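Local atomic coordinates of Cfl (Pectobacterium brasiliense, PDB entry 7A9J), a protein that belongs to the ATP-dependent AMP-binding enzyme family and, as a coronafacic acid ligase, probably activates carboxylic acids for joining to amines as amides. Residues 214-219 with 359-364; 313-318 with 328-333; 342-347 with 376-381; 408-411 with 417-420. The protein carries 1 engineered substitution. All coordinates share one frame; numbering follows the deposited sequence.

Contact 1 (214-219 with 359-364); sequences KVTINP and WPLPGV
Two beta turns face each other here: a type I turn from Lys-214 to Ile-217 that brings in Val-215 and Thr-216, and a type II turn from Leu-361 to Val-364 that brings in Leu-361 and Pro-362. The first starts at the end of helix 203-214, the second follows strand 356-360. Leu-361 forks between both partners. The Leu-361 and Val-215 side chains slide past each other in opposite directions, Leu-361 CD2 3.6 Å from Val-215 CG1, while Leu-361 CD1 lies 3.9 Å from Thr-216 CG2, those side chains crossing at about a right angle. Val-215 keeps CG1 opposite its backbone N (chi1 -179°), which turns that methyl to Leu-361; CG1 and CG2 then both stand 4.2 Å from Pro-362 CD, the two side chains meeting tip to tip. Thr-216 offers its methyl, while OG1 is bonded to Thr-213 O. Within the first segment, Asn-218 ND2 donates to Val-215 O over 2.8 Å, arriving above the carbonyl plane. Leu-361 also packs on Leu-212 and Tyr-345. The direct touch is thus an apolar fit that sets no direction, buried at Leu-361 and Thr-216 and nearer solvent at Pro-362; hydrogen bonds from Leu-361 N to Val-343 O and Asn-218 ND2 to Tyr-345 OH tie both sides to strand 342-346.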
loop_
_atom_site.group_PDB
_atom_site.type_symbol
_atom_site.label_atom_id
_atom_site.label_comp_id
_atom_site.label_asym_id
_atom_site.label_seq_id
_atom_site.Cartn_x
_atom_site.Cartn_y
_atom_site.Cartn_z
ATOM N N LYS A 214 -8.973 -10.375 1.037
ATOM C CA LYS A 214 -8.991 -11.617 1.822
ATOM C C LYS A 214 -8.086 -12.683 1.231
ATOM O O LYS A 214 -7.383 -13.361 1.990
ATOM C CB LYS A 214 -10.406 -12.205 1.920
ATOM C CG LYS A 214 -11.229 -11.480 2.980
ATOM C CD LYS A 214 -12.734 -11.927 2.878
ATOM C CE LYS A 214 -12.994 -13.389 3.001
ATOM N NZ LYS A 214 -14.514 -13.578 3.125
ATOM N N VAL A 215 -8.055 -12.803 -0.119
ATOM C CA VAL A 215 -7.220 -13.808 -0.831
ATOM C C VAL A 215 -5.729 -13.571 -0.598
ATOM O O VAL A 215 -4.922 -14.484 -0.788
ATOM C CB VAL A 215 -7.547 -13.793 -2.390
ATOM C CG1 VAL A 215 -6.712 -14.846 -3.175
ATOM C CG2 VAL A 215 -9.021 -14.068 -2.557
ATOM N N THR A 216 -5.336 -12.350 -0.234
ATOM C CA THR A 216 -3.937 -12.014 -0.034
ATOM C C THR A 216 -3.488 -12.108 1.415
ATOM O O THR A 216 -2.282 -11.923 1.679
ATOM C CB THR A 216 -3.606 -10.591 -0.537
ATOM O OG1 THR A 216 -4.057 -9.618 0.395
ATOM C CG2 THR A 216 -4.229 -10.324 -1.950
ATOM N N ILE A 217 -4.378 -12.496 2.334
ATOM C CA ILE A 217 -3.961 -12.557 3.735
ATOM C C ILE A 217 -3.938 -14.023 4.140
ATOM O O ILE A 217 -4.998 -14.597 4.471
ATOM C CB ILE A 217 -4.906 -11.785 4.658
ATOM C CG1 ILE A 217 -5.074 -10.342 4.186
ATOM C CG2 ILE A 217 -4.345 -11.885 6.157
ATOM C CD1 ILE A 217 -6.012 -9.535 5.074
ATOM N N ASN A 218 -2.745 -14.600 4.193
ATOM C CA ASN A 218 -2.584 -16.053 4.315
ATOM C C ASN A 218 -1.496 -16.334 5.341
ATOM O O ASN A 218 -0.412 -16.827 5.017
ATOM C CB ASN A 218 -2.273 -16.684 2.941
ATOM C CG ASN A 218 -3.320 -16.400 1.944
ATOM O OD1 ASN A 218 -4.448 -16.874 2.078
ATOM N ND2 ASN A 218 -2.964 -15.650 0.869
ATOM N N PRO A 219 -1.794 -16.106 6.632
ATOM C CA PRO A 219 -0.839 -16.494 7.675
ATOM C C PRO A 219 -0.643 -18.000 7.663
ATOM O O PRO A 219 -1.538 -18.762 7.294
ATOM C CB PRO A 219 -1.525 -16.050 8.997
ATOM C CG PRO A 219 -2.982 -15.800 8.641
ATOM C CD PRO A 219 -3.095 -15.631 7.151
ATOM N N TRP A 359 0.070 -13.203 -9.929
ATOM C CA TRP A 359 -1.078 -13.694 -10.638
ATOM C C TRP A 359 -2.286 -12.799 -10.404
ATOM O O TRP A 359 -2.557 -12.429 -9.252
ATOM C CB TRP A 359 -1.425 -15.123 -10.179
ATOM C CG TRP A 359 -0.458 -16.161 -10.621
ATOM C CD1 TRP A 359 -0.585 -16.956 -11.740
ATOM C CD2 TRP A 359 0.855 -16.465 -10.063
ATOM N NE1 TRP A 359 0.507 -17.762 -11.867
ATOM C CE2 TRP A 359 1.394 -17.499 -10.855
ATOM C CE3 TRP A 359 1.558 -16.038 -8.919
ATOM C CZ2 TRP A 359 2.666 -18.069 -10.609
ATOM C CZ3 TRP A 359 2.816 -16.592 -8.666
ATOM C CH2 TRP A 359 3.364 -17.583 -9.537
ATOM N N PRO A 360 -3.149 -12.629 -11.404
ATOM C CA PRO A 360 -4.424 -11.917 -11.149
ATOM C C PRO A 360 -5.256 -12.645 -10.109
ATOM O O PRO A 360 -5.386 -13.873 -10.109
ATOM C CB PRO A 360 -5.133 -11.936 -12.523
ATOM C CG PRO A 360 -3.919 -11.955 -13.520
ATOM C CD PRO A 360 -2.942 -12.921 -12.844
ATOM N N LEU A 361 -5.842 -11.851 -9.227
ATOM C CA LEU A 361 -6.745 -12.360 -8.225
ATOM C C LEU A 361 -8.060 -12.800 -8.852
ATOM O O LEU A 361 -8.345 -12.499 -10.013
ATOM C CB LEU A 361 -6.915 -11.260 -7.203
ATOM C CG LEU A 361 -5.665 -11.137 -6.317
ATOM C CD1 LEU A 361 -5.765 -9.809 -5.454
ATOM C CD2 LEU A 361 -5.415 -12.371 -5.435
ATOM N N PRO A 362 -8.923 -13.494 -8.087
ATOM C CA PRO A 362 -10.187 -13.980 -8.677
ATOM C C PRO A 362 -11.059 -12.848 -9.203
ATOM O O PRO A 362 -11.193 -11.795 -8.577
ATOM C CB PRO A 362 -10.864 -14.742 -7.523
ATOM C CG PRO A 362 -9.719 -15.160 -6.629
ATOM C CD PRO A 362 -8.726 -14.001 -6.704
ATOM N N GLY A 363 -11.565 -13.055 -10.433
ATOM C CA GLY A 363 -12.393 -12.079 -11.110
ATOM C C GLY A 363 -11.628 -10.975 -11.810
ATOM O O GLY A 363 -12.239 -10.185 -12.536
ATOM N N VAL A 364 -10.333 -10.839 -11.554
ATOM C CA VAL A 364 -9.548 -9.797 -12.202
ATOM C C VAL A 364 -9.297 -10.202 -13.658
ATOM O O VAL A 364 -8.948 -11.360 -13.952
ATOM C CB VAL A 364 -8.227 -9.570 -11.434
ATOM C CG1 VAL A 364 -7.290 -8.589 -12.163
ATOM C CG2 VAL A 364 -8.524 -9.020 -10.020
#

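Contact 2 (313-318 with 328-333); sequences SCATEL and SHLQSS. With R4Z (6-ethyl-1-oxidanylidene-indene-4-carboxylic acid), chain B.
A water bridges Ala-315 N and Ser-332 OG: it accepts from Ala-315 N at 2.9 Å and lies 2.8 Å from Ser-332 OG. The bridge lies in a beta-alpha-beta unit of the AMP-binding fold, made of strand 306-311, helix 316-326 and strand 331-335, where the helix begins, against strand 331-335. A second water donates to Ser-313 O and, weakly, to Ser-333 O. Ala-315 occupies the N-cap position and has no polar side chain of its own; the neighbouring Thr-316 N finds Cys-314 SG at 3.6 Å, a long bond to sulfur. Beside the waters the contact is apolar. Leu-330 CD2 approaches Leu-318 CG to 3.6 Å, and the two side chains cross at about a right angle, both with CG opposite the backbone N (chi1 171° in Leu-318, -169° in Leu-330). Ala-315 CB lies near the same CD2 methyl, so one branch of Leu-330 touches both Leu-318 and, more loosely, the N-cap residue. Pro-283, His-287 and Ile-290 of helix 283-294 pack against Leu-318. The strand residues alternate: Ser-332 looks to the helix, whereas Ser-333 turns to the ligand pocket, where its OG donates a 2.7 Å hydrogen bond to the ketone oxygen O01 of the bound indenone acid.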
loop_
_atom_site.group_PDB
_atom_site.type_symbol
_atom_site.label_atom_id
_atom_site.label_comp_id
_atom_site.label_asym_id
_atom_site.label_seq_id
_atom_site.Cartn_x
_atom_site.Cartn_y
_atom_site.Cartn_z
ATOM N N SER A 313 4.675 -1.675 -8.239
ATOM C CA SER A 313 5.886 -2.116 -8.869
ATOM C C SER A 313 6.107 -3.605 -8.626
ATOM O O SER A 313 5.163 -4.405 -8.483
ATOM C CB SER A 313 7.066 -1.333 -8.324
ATOM O OG SER A 313 8.223 -1.542 -9.105
ATOM N N CYS A 314 7.383 -3.949 -8.581
ATOM C CA CYS A 314 7.866 -5.311 -8.433
ATOM C C CYS A 314 8.828 -5.373 -7.244
ATOM O O CYS A 314 9.660 -4.472 -7.053
ATOM C CB CYS A 314 8.526 -5.709 -9.725
ATOM S SG CYS A 314 9.461 -7.222 -9.689
ATOM N N ALA A 315 8.700 -6.415 -6.412
ATOM C CA ALA A 315 9.573 -6.531 -5.252
ATOM C C ALA A 315 10.531 -7.714 -5.350
ATOM O O ALA A 315 10.952 -8.281 -4.330
ATOM C CB ALA A 315 8.701 -6.607 -3.972
ATOM N N THR A 316 10.974 -8.064 -6.569
ATOM C CA THR A 316 11.797 -9.253 -6.677
ATOM C C THR A 316 13.165 -9.067 -6.026
ATOM O O THR A 316 13.678 -9.996 -5.401
ATOM C CB THR A 316 11.923 -9.642 -8.178
ATOM O OG1 THR A 316 10.593 -9.996 -8.662
ATOM C CG2 THR A 316 12.938 -10.798 -8.385
ATOM N N GLU A 317 13.836 -7.919 -6.220
ATOM C CA GLU A 317 15.151 -7.782 -5.599
ATOM C C GLU A 317 15.032 -7.742 -4.073
ATOM O O GLU A 317 15.859 -8.320 -3.347
ATOM C CB GLU A 317 15.854 -6.520 -6.113
ATOM C CG GLU A 317 17.086 -6.167 -5.363
ATOM C CD GLU A 317 17.573 -4.759 -5.706
ATOM O OE1 GLU A 317 17.743 -3.937 -4.776
ATOM O OE2 GLU A 317 17.758 -4.473 -6.916
ATOM N N LEU A 318 14.024 -7.048 -3.584
ATOM C CA LEU A 318 13.784 -7.027 -2.142
ATOM C C LEU A 318 13.570 -8.452 -1.597
ATOM O O LEU A 318 14.072 -8.804 -0.525
ATOM C CB LEU A 318 12.563 -6.157 -1.876
ATOM C CG LEU A 318 11.986 -6.155 -0.442
ATOM C CD1 LEU A 318 13.053 -5.853 0.556
ATOM C CD2 LEU A 318 10.894 -5.121 -0.413
ATOM N N SER A 328 12.625 -15.737 5.316
ATOM C CA SER A 328 11.187 -15.602 5.136
ATOM C C SER A 328 10.952 -15.369 3.650
ATOM O O SER A 328 11.819 -14.827 2.952
ATOM C CB SER A 328 10.638 -14.439 5.985
ATOM O OG SER A 328 9.213 -14.230 5.898
ATOM N N HIS A 329 9.770 -15.762 3.171
ATOM C CA HIS A 329 9.493 -15.842 1.733
ATOM C C HIS A 329 8.544 -14.704 1.407
ATOM O O HIS A 329 7.332 -14.811 1.644
ATOM C CB HIS A 329 8.896 -17.188 1.384
ATOM C CG HIS A 329 9.726 -18.342 1.865
ATOM N ND1 HIS A 329 10.612 -19.005 1.048
ATOM C CD2 HIS A 329 9.834 -18.924 3.095
ATOM C CE1 HIS A 329 11.214 -19.962 1.734
ATOM N NE2 HIS A 329 10.752 -19.942 2.976
ATOM N N LEU A 330 9.103 -13.579 0.961
ATOM C CA LEU A 330 8.308 -12.372 0.764
ATOM C C LEU A 330 7.223 -12.580 -0.282
ATOM O O LEU A 330 7.406 -13.299 -1.275
ATOM C CB LEU A 330 9.218 -11.203 0.334
ATOM C CG LEU A 330 8.568 -9.805 0.347
ATOM C CD1 LEU A 330 8.243 -9.322 1.794
ATOM C CD2 LEU A 330 9.608 -8.837 -0.302
ATOM N N GLN A 331 6.095 -11.911 -0.065
ATOM C CA GLN A 331 4.979 -11.907 -0.986
ATOM C C GLN A 331 4.811 -10.476 -1.457
ATOM O O GLN A 331 5.297 -9.550 -0.815
ATOM C CB GLN A 331 3.694 -12.421 -0.297
ATOM C CG GLN A 331 3.953 -13.808 0.295
ATOM C CD GLN A 331 2.665 -14.486 0.798
ATOM O OE1 GLN A 331 1.610 -13.879 0.783
ATOM N NE2 GLN A 331 2.762 -15.748 1.133
ATOM N N SER A 332 4.022 -10.291 -2.497
ATOM C CA SER A 332 3.718 -8.917 -2.857
ATOM C C SER A 332 2.276 -8.799 -3.300
ATOM O O SER A 332 1.643 -9.751 -3.734
ATOM C CB SER A 332 4.671 -8.369 -3.992
ATOM O OG SER A 332 4.586 -9.191 -5.152
ATOM N N SER A 333 1.790 -7.560 -3.209
ATOM C CA SER A 333 0.445 -7.237 -3.622
ATOM C C SER A 333 0.535 -6.010 -4.509
ATOM O O SER A 333 1.356 -5.126 -4.279
ATOM C CB SER A 333 -0.445 -6.997 -2.335
ATOM O OG SER A 333 -1.789 -6.756 -2.729
HETATM C C13 R4Z B . -6.144 -0.062 -3.220
HETATM C C15 R4Z B . -4.185 -1.672 -3.145
HETATM C C02 R4Z B . -2.088 -3.193 -2.931
HETATM C C03 R4Z B . -0.738 -3.110 -2.589
HETATM C C04 R4Z B . -0.476 -1.619 -2.372
HETATM C C05 R4Z B . -2.855 -1.980 -2.906
HETATM C C06 R4Z B . -1.945 -0.955 -2.543
HETATM C C07 R4Z B . -2.428 0.342 -2.414
HETATM C C08 R4Z B . -1.460 1.470 -2.021
HETATM C C11 R4Z B . -3.777 0.629 -2.618
HETATM C C12 R4Z B . -4.681 -0.376 -2.987
HETATM C C14 R4Z B . -6.898 0.085 -1.868
HETATM O O01 R4Z B . -2.584 -4.245 -3.238
HETATM O O09 R4Z B . -1.966 2.557 -1.633
HETATM O O10 R4Z B . -0.195 1.346 -2.090
HETATM O O HOH W 1 3.817 -5.716 -6.584
HETATM O O HOH W 2 6.789 -8.538 -6.833
#

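Contact 3 (342-347 with 376-381); sequences PVIYHH and GELLIR. With R4Z (6-ethyl-1-oxidanylidene-indene-4-carboxylic acid), chain B.
A classic beta bulge in strand 342-346, beside the ligand pocket, puts Val-343 and Ile-344 together against Leu-378 and Ile-380 of strand 376-381. Both bulge residues lie opposite Tyr-334 of the neighbouring strand, so two successive side chains can turn to the same partner, whereas in a regular strand successive side chains alternate between the faces. The strand axes stay 9.1 Å apart at their closest and their directions differ by 122°: side chains, and not backbone bonds, span the gap.

Ile-344 works through its terminal methyl. The chain is stretched out at chi2 (163°), and CD1 comes tip to tip with Leu-378 CD2 at 3.7 Å; the same methyl stands 3.9 Å from Ile-380 CD1, those two side chains running at a slant to each other. Val-343 points the end of its CG2 branch at Ile-380, 4.0 Å from CD1, with Ile-380 CG2 only slightly farther. Ile-380 CD1 thus meets two methyls, Ile-344 CD1 and Val-343 CG2. Tyr-334 of strand 331-335 also packs on Ile-344 and Ile-380.

Next to the bulge, Pro-342 belongs to the pocket: its CB is 3.3 Å from ketone oxygen O01 of the bound indenone acid, a contact of ring carbon with the same oxygen that Ser-333 holds. On strand 376-381 the alternate residue Arg-381 points away and forms a salt bridge with Glu-365. The joint itself is made wholly of buried aliphatic branches, so between these two segments the pocket-lining strand 342-346 meets strand 376-381 through apolar side-chain packing.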
loop_
_atom_site.group_PDB
_atom_site.type_symbol
_atom_site.label_atom_id
_atom_site.label_comp_id
_atom_site.label_asym_id
_atom_site.label_seq_id
_atom_site.Cartn_x
_atom_site.Cartn_y
_atom_site.Cartn_z
ATOM N N PRO A 342 -6.457 -4.588 -4.106
ATOM C CA PRO A 342 -5.416 -5.445 -4.700
ATOM C C PRO A 342 -5.988 -6.205 -5.898
ATOM O O PRO A 342 -7.091 -6.783 -5.844
ATOM C CB PRO A 342 -5.076 -6.441 -3.571
ATOM C CG PRO A 342 -5.650 -5.751 -2.308
ATOM C CD PRO A 342 -6.932 -5.110 -2.809
ATOM N N VAL A 343 -5.185 -6.300 -6.966
ATOM C CA VAL A 343 -5.657 -7.085 -8.105
ATOM C C VAL A 343 -4.700 -8.178 -8.533
ATOM O O VAL A 343 -5.111 -9.089 -9.242
ATOM C CB VAL A 343 -5.953 -6.167 -9.319
ATOM C CG1 VAL A 343 -7.203 -5.297 -8.957
ATOM C CG2 VAL A 343 -4.739 -5.281 -9.688
ATOM N N ILE A 344 -3.423 -8.067 -8.221
ATOM C CA ILE A 344 -2.436 -9.058 -8.622
ATOM C C ILE A 344 -1.617 -9.391 -7.383
ATOM O O ILE A 344 -1.217 -8.495 -6.635
ATOM C CB ILE A 344 -1.554 -8.532 -9.783
ATOM C CG1 ILE A 344 -2.398 -8.405 -11.040
ATOM C CG2 ILE A 344 -0.407 -9.520 -10.029
ATOM C CD1 ILE A 344 -1.756 -7.491 -12.177
ATOM N N TYR A 345 -1.405 -10.671 -7.159
ATOM C CA TYR A 345 -0.816 -11.133 -5.926
ATOM C C TYR A 345 0.285 -12.128 -6.212
ATOM O O TYR A 345 0.078 -13.074 -6.972
ATOM C CB TYR A 345 -1.931 -11.741 -5.098
ATOM C CG TYR A 345 -1.525 -12.529 -3.874
ATOM C CD1 TYR A 345 -0.642 -12.014 -2.947
ATOM C CD2 TYR A 345 -2.065 -13.795 -3.658
ATOM C CE1 TYR A 345 -0.270 -12.746 -1.791
ATOM C CE2 TYR A 345 -1.703 -14.557 -2.527
ATOM C CZ TYR A 345 -0.804 -14.013 -1.596
ATOM O OH TYR A 345 -0.484 -14.758 -0.478
ATOM N N HIS A 346 1.453 -11.908 -5.598
ATOM C CA HIS A 346 2.565 -12.813 -5.763
ATOM C C HIS A 346 2.772 -13.540 -4.446
ATOM O O HIS A 346 3.290 -12.964 -3.489
ATOM C CB HIS A 346 3.829 -12.065 -6.200
ATOM C CG HIS A 346 4.792 -12.963 -6.872
ATOM N ND1 HIS A 346 4.887 -14.302 -6.553
ATOM C CD2 HIS A 346 5.657 -12.749 -7.904
ATOM C CE1 HIS A 346 5.774 -14.876 -7.363
ATOM N NE2 HIS A 346 6.231 -13.962 -8.206
ATOM N N HIS A 347 2.310 -14.784 -4.370
ATOM C CA HIS A 347 2.390 -15.472 -3.086
ATOM C C HIS A 347 3.781 -16.041 -2.821
ATOM O O HIS A 347 4.003 -16.589 -1.770
ATOM C CB HIS A 347 1.338 -16.592 -3.061
ATOM C CG HIS A 347 1.525 -17.572 -4.154
ATOM N ND1 HIS A 347 0.990 -17.372 -5.409
ATOM C CD2 HIS A 347 2.204 -18.741 -4.199
ATOM C CE1 HIS A 347 1.323 -18.396 -6.190
ATOM N NE2 HIS A 347 2.072 -19.232 -5.492
ATOM N N GLY A 376 3.966 -6.321 -23.378
ATOM C CA GLY A 376 3.217 -5.109 -23.657
ATOM C C GLY A 376 2.688 -4.490 -22.387
ATOM O O GLY A 376 2.876 -5.015 -21.290
ATOM N N GLU A 377 2.023 -3.348 -22.549
ATOM C CA GLU A 377 1.428 -2.689 -21.384
ATOM C C GLU A 377 0.318 -3.515 -20.734
ATOM O O GLU A 377 -0.584 -4.015 -21.410
ATOM C CB GLU A 377 0.882 -1.308 -21.777
ATOM C CG GLU A 377 0.372 -0.584 -20.528
ATOM C CD GLU A 377 -0.069 0.858 -20.770
ATOM O OE1 GLU A 377 -0.230 1.258 -21.953
ATOM O OE2 GLU A 377 -0.266 1.569 -19.755
ATOM N N LEU A 378 0.384 -3.630 -19.409
ATOM C CA LEU A 378 -0.630 -4.310 -18.610
ATOM C C LEU A 378 -1.839 -3.397 -18.442
ATOM O O LEU A 378 -1.708 -2.274 -17.930
ATOM C CB LEU A 378 -0.072 -4.680 -17.245
ATOM C CG LEU A 378 -1.044 -5.225 -16.244
ATOM C CD1 LEU A 378 -1.644 -6.488 -16.814
ATOM C CD2 LEU A 378 -0.249 -5.463 -14.942
ATOM N N LEU A 379 -2.994 -3.888 -18.889
ATOM C CA LEU A 379 -4.299 -3.276 -18.680
ATOM C C LEU A 379 -5.131 -4.160 -17.758
ATOM O O LEU A 379 -5.081 -5.387 -17.853
ATOM C CB LEU A 379 -5.030 -3.110 -20.018
ATOM C CG LEU A 379 -4.262 -2.528 -21.209
ATOM C CD1 LEU A 379 -5.171 -2.300 -22.406
ATOM C CD2 LEU A 379 -3.638 -1.260 -20.760
ATOM N N ILE A 380 -5.912 -3.554 -16.866
ATOM C CA ILE A 380 -6.578 -4.335 -15.824
ATOM C C ILE A 380 -8.028 -3.891 -15.701
ATOM O O ILE A 380 -8.320 -2.692 -15.703
ATOM C CB ILE A 380 -5.882 -4.228 -14.445
ATOM C CG1 ILE A 380 -4.424 -4.702 -14.548
ATOM C CG2 ILE A 380 -6.663 -5.082 -13.365
ATOM C CD1 ILE A 380 -3.618 -4.263 -13.355
ATOM N N ARG A 381 -8.930 -4.861 -15.581
ATOM C CA ARG A 381 -10.279 -4.601 -15.119
ATOM C C ARG A 381 -10.530 -5.387 -13.825
ATOM O O ARG A 381 -10.231 -6.585 -13.748
ATOM C CB ARG A 381 -11.289 -4.968 -16.213
ATOM C CG ARG A 381 -12.688 -4.452 -15.958
ATOM C CD ARG A 381 -13.383 -4.277 -17.344
ATOM N NE ARG A 381 -13.459 -5.552 -18.051
ATOM C CZ ARG A 381 -13.822 -5.690 -19.324
ATOM N NH1 ARG A 381 -14.149 -4.621 -20.036
ATOM N NH2 ARG A 381 -13.863 -6.902 -19.879
HETATM C C13 R4Z B . -6.144 -0.062 -3.220
HETATM C C15 R4Z B . -4.185 -1.672 -3.145
HETATM C C02 R4Z B . -2.088 -3.193 -2.931
HETATM C C03 R4Z B . -0.738 -3.110 -2.589
HETATM C C04 R4Z B . -0.476 -1.619 -2.372
HETATM C C05 R4Z B . -2.855 -1.980 -2.906
HETATM C C06 R4Z B . -1.945 -0.955 -2.543
HETATM C C07 R4Z B . -2.428 0.342 -2.414
HETATM C C08 R4Z B . -1.460 1.470 -2.021
HETATM C C11 R4Z B . -3.777 0.629 -2.618
HETATM C C12 R4Z B . -4.681 -0.376 -2.987
HETATM C C14 R4Z B . -6.898 0.085 -1.868
HETATM O O01 R4Z B . -2.584 -4.245 -3.238
HETATM O O09 R4Z B . -1.966 2.557 -1.633
HETATM O O10 R4Z B . -0.195 1.346 -2.090
#

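Contact 4 (408-411 with 417-420); sequences DLVR and NLIF
Arg-411 and Ile-419 form a hydrogen-bonded pair of an antiparallel beta hairpin, and their backbones supply the two backbone bonds between these segments. Arg-411 N donates to Ile-419 O at 3.1 Å, and Ile-419 N returns the bond to Arg-411 O at 2.8 Å. Val-410 and Phe-420 follow as the non-hydrogen-bonded pair.

Weaker CH...O contacts add to these. Val-410 CA lies 3.1 Å from Ile-419 O, so that carbonyl receives both a CA-H and an amide; Leu-418 CA likewise comes near Arg-411 O.

Among apolar contacts, Val-410 CG2 meets Leu-418 CD2 at 4.2 Å. On the other face of the hairpin, Arg-411 and Ile-419 run side by side. A bend at chi3 (63°) folds the arginine so that Ile-419 CG2 sits over one face of its guanidinium, 3.7 Å from NH2, while NH1 is bonded to Asn-375 OD1.

The carboxylate of Asp-408 meets an aromatic edge. Its CG is 3.7 Å from Phe-420 CE1, OD1 lies in the ring plane, and carboxylate and ring planes are turned 70° apart. OD1 is also bonded to Tyr-334 OH, and OD2 pairs with Arg-423 in a salt bridge. In relatives the aspartate of this Thr-Gly-Asp motif commonly holds the nucleotide ribose. Here the bonds to Tyr-334 and Arg-423 probably orient the carboxylate, with the slightly positive edge of Phe-420 packing alongside.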
loop_
_atom_site.group_PDB
_atom_site.type_symbol
_atom_site.label_atom_id
_atom_site.label_comp_id
_atom_site.label_asym_id
_atom_site.label_seq_id
_atom_site.Cartn_x
_atom_site.Cartn_y
_atom_site.Cartn_z
ATOM N N ASP A 408 2.776 -0.103 -16.869
ATOM C CA ASP A 408 3.752 -1.166 -16.612
ATOM C C ASP A 408 3.739 -2.172 -17.758
ATOM O O ASP A 408 2.683 -2.514 -18.282
ATOM C CB ASP A 408 3.454 -1.887 -15.308
ATOM C CG ASP A 408 3.665 -0.986 -14.074
ATOM O OD1 ASP A 408 2.937 -1.179 -13.086
ATOM O OD2 ASP A 408 4.514 -0.041 -14.185
ATOM N N LEU A 409 4.922 -2.609 -18.151
ATOM C CA LEU A 409 5.117 -3.624 -19.184
ATOM C C LEU A 409 5.202 -5.005 -18.547
ATOM O O LEU A 409 5.852 -5.177 -17.518
ATOM C CB LEU A 409 6.402 -3.357 -19.904
ATOM C CG LEU A 409 6.431 -2.023 -20.644
ATOM C CD1 LEU A 409 7.745 -1.880 -21.409
ATOM C CD2 LEU A 409 5.282 -2.025 -21.641
ATOM N N VAL A 410 4.576 -5.989 -19.169
ATOM C CA VAL A 410 4.584 -7.348 -18.624
ATOM C C VAL A 410 4.634 -8.347 -19.779
ATOM O O VAL A 410 4.442 -8.022 -20.962
ATOM C CB VAL A 410 3.363 -7.682 -17.744
ATOM C CG1 VAL A 410 3.316 -6.811 -16.469
ATOM C CG2 VAL A 410 2.077 -7.569 -18.588
ATOM N N ARG A 411 4.874 -9.603 -19.398
ATOM C CA ARG A 411 4.722 -10.744 -20.267
ATOM C C ARG A 411 4.064 -11.807 -19.423
ATOM O O ARG A 411 4.407 -11.946 -18.251
ATOM C CB ARG A 411 6.073 -11.273 -20.788
ATOM C CG ARG A 411 5.930 -12.555 -21.531
ATOM C CD ARG A 411 7.274 -13.003 -22.086
ATOM N NE ARG A 411 8.260 -13.289 -21.031
ATOM C CZ ARG A 411 9.352 -12.542 -20.838
ATOM N NH1 ARG A 411 9.573 -11.460 -21.580
ATOM N NH2 ARG A 411 10.232 -12.888 -19.914
ATOM N N ASN A 417 1.685 -16.338 -14.530
ATOM C CA ASN A 417 2.511 -15.371 -13.818
ATOM C C ASN A 417 2.876 -14.193 -14.739
ATOM O O ASN A 417 3.168 -14.385 -15.910
ATOM C CB ASN A 417 3.791 -16.048 -13.313
ATOM C CG ASN A 417 4.610 -15.148 -12.415
ATOM O OD1 ASN A 417 4.100 -14.215 -11.816
ATOM N ND2 ASN A 417 5.918 -15.421 -12.343
ATOM N N LEU A 418 2.779 -12.968 -14.178
ATOM C CA LEU A 418 3.100 -11.757 -14.952
ATOM C C LEU A 418 4.545 -11.409 -14.671
ATOM O O LEU A 418 4.911 -10.934 -13.607
ATOM C CB LEU A 418 2.157 -10.627 -14.555
ATOM C CG LEU A 418 0.744 -11.063 -14.996
ATOM C CD1 LEU A 418 -0.207 -10.064 -14.363
ATOM C CD2 LEU A 418 0.610 -10.970 -16.577
ATOM N N ILE A 419 5.394 -11.712 -15.632
ATOM C CA ILE A 419 6.759 -11.219 -15.596
ATOM C C ILE A 419 6.768 -9.709 -15.735
ATOM O O ILE A 419 6.096 -9.131 -16.604
ATOM C CB ILE A 419 7.553 -11.900 -16.728
ATOM C CG1 ILE A 419 7.665 -13.387 -16.515
ATOM C CG2 ILE A 419 8.897 -11.257 -16.834
ATOM C CD1 ILE A 419 8.024 -13.912 -15.107
ATOM N N PHE A 420 7.584 -9.051 -14.949
ATOM C CA PHE A 420 7.565 -7.600 -14.890
ATOM C C PHE A 420 8.733 -7.044 -15.685
ATOM O O PHE A 420 9.889 -7.396 -15.437
ATOM C CB PHE A 420 7.597 -7.111 -13.432
ATOM C CG PHE A 420 7.422 -5.636 -13.299
ATOM C CD1 PHE A 420 6.143 -5.094 -13.360
ATOM C CD2 PHE A 420 8.486 -4.828 -12.973
ATOM C CE1 PHE A 420 5.966 -3.737 -13.189
ATOM C CE2 PHE A 420 8.306 -3.454 -12.801
ATOM C CZ PHE A 420 7.063 -2.924 -12.936
#

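How the contacts relate
Contact 2 comes first as a complete unit along the chain, between the two halves of contact 1; contact 3 then interleaves with contact 1, and contact 4 follows both. Strands 331-335, 342-346, 356-360 and 418-423 lie side by side in that order, linking contacts 2, 3, 1 and 4, while strand 376-381 of contact 3 pairs with 408-412 of contact 4. Contacts 3 and 4 are closest, with centres about 8 Å apart; contacts 1 and 4 are farthest, at about 17 Å. Contacts 2 and 3 both touch the bound indenone acid, so the pocket wall is continuous with strands that lead outward to the hairpin of contact 4.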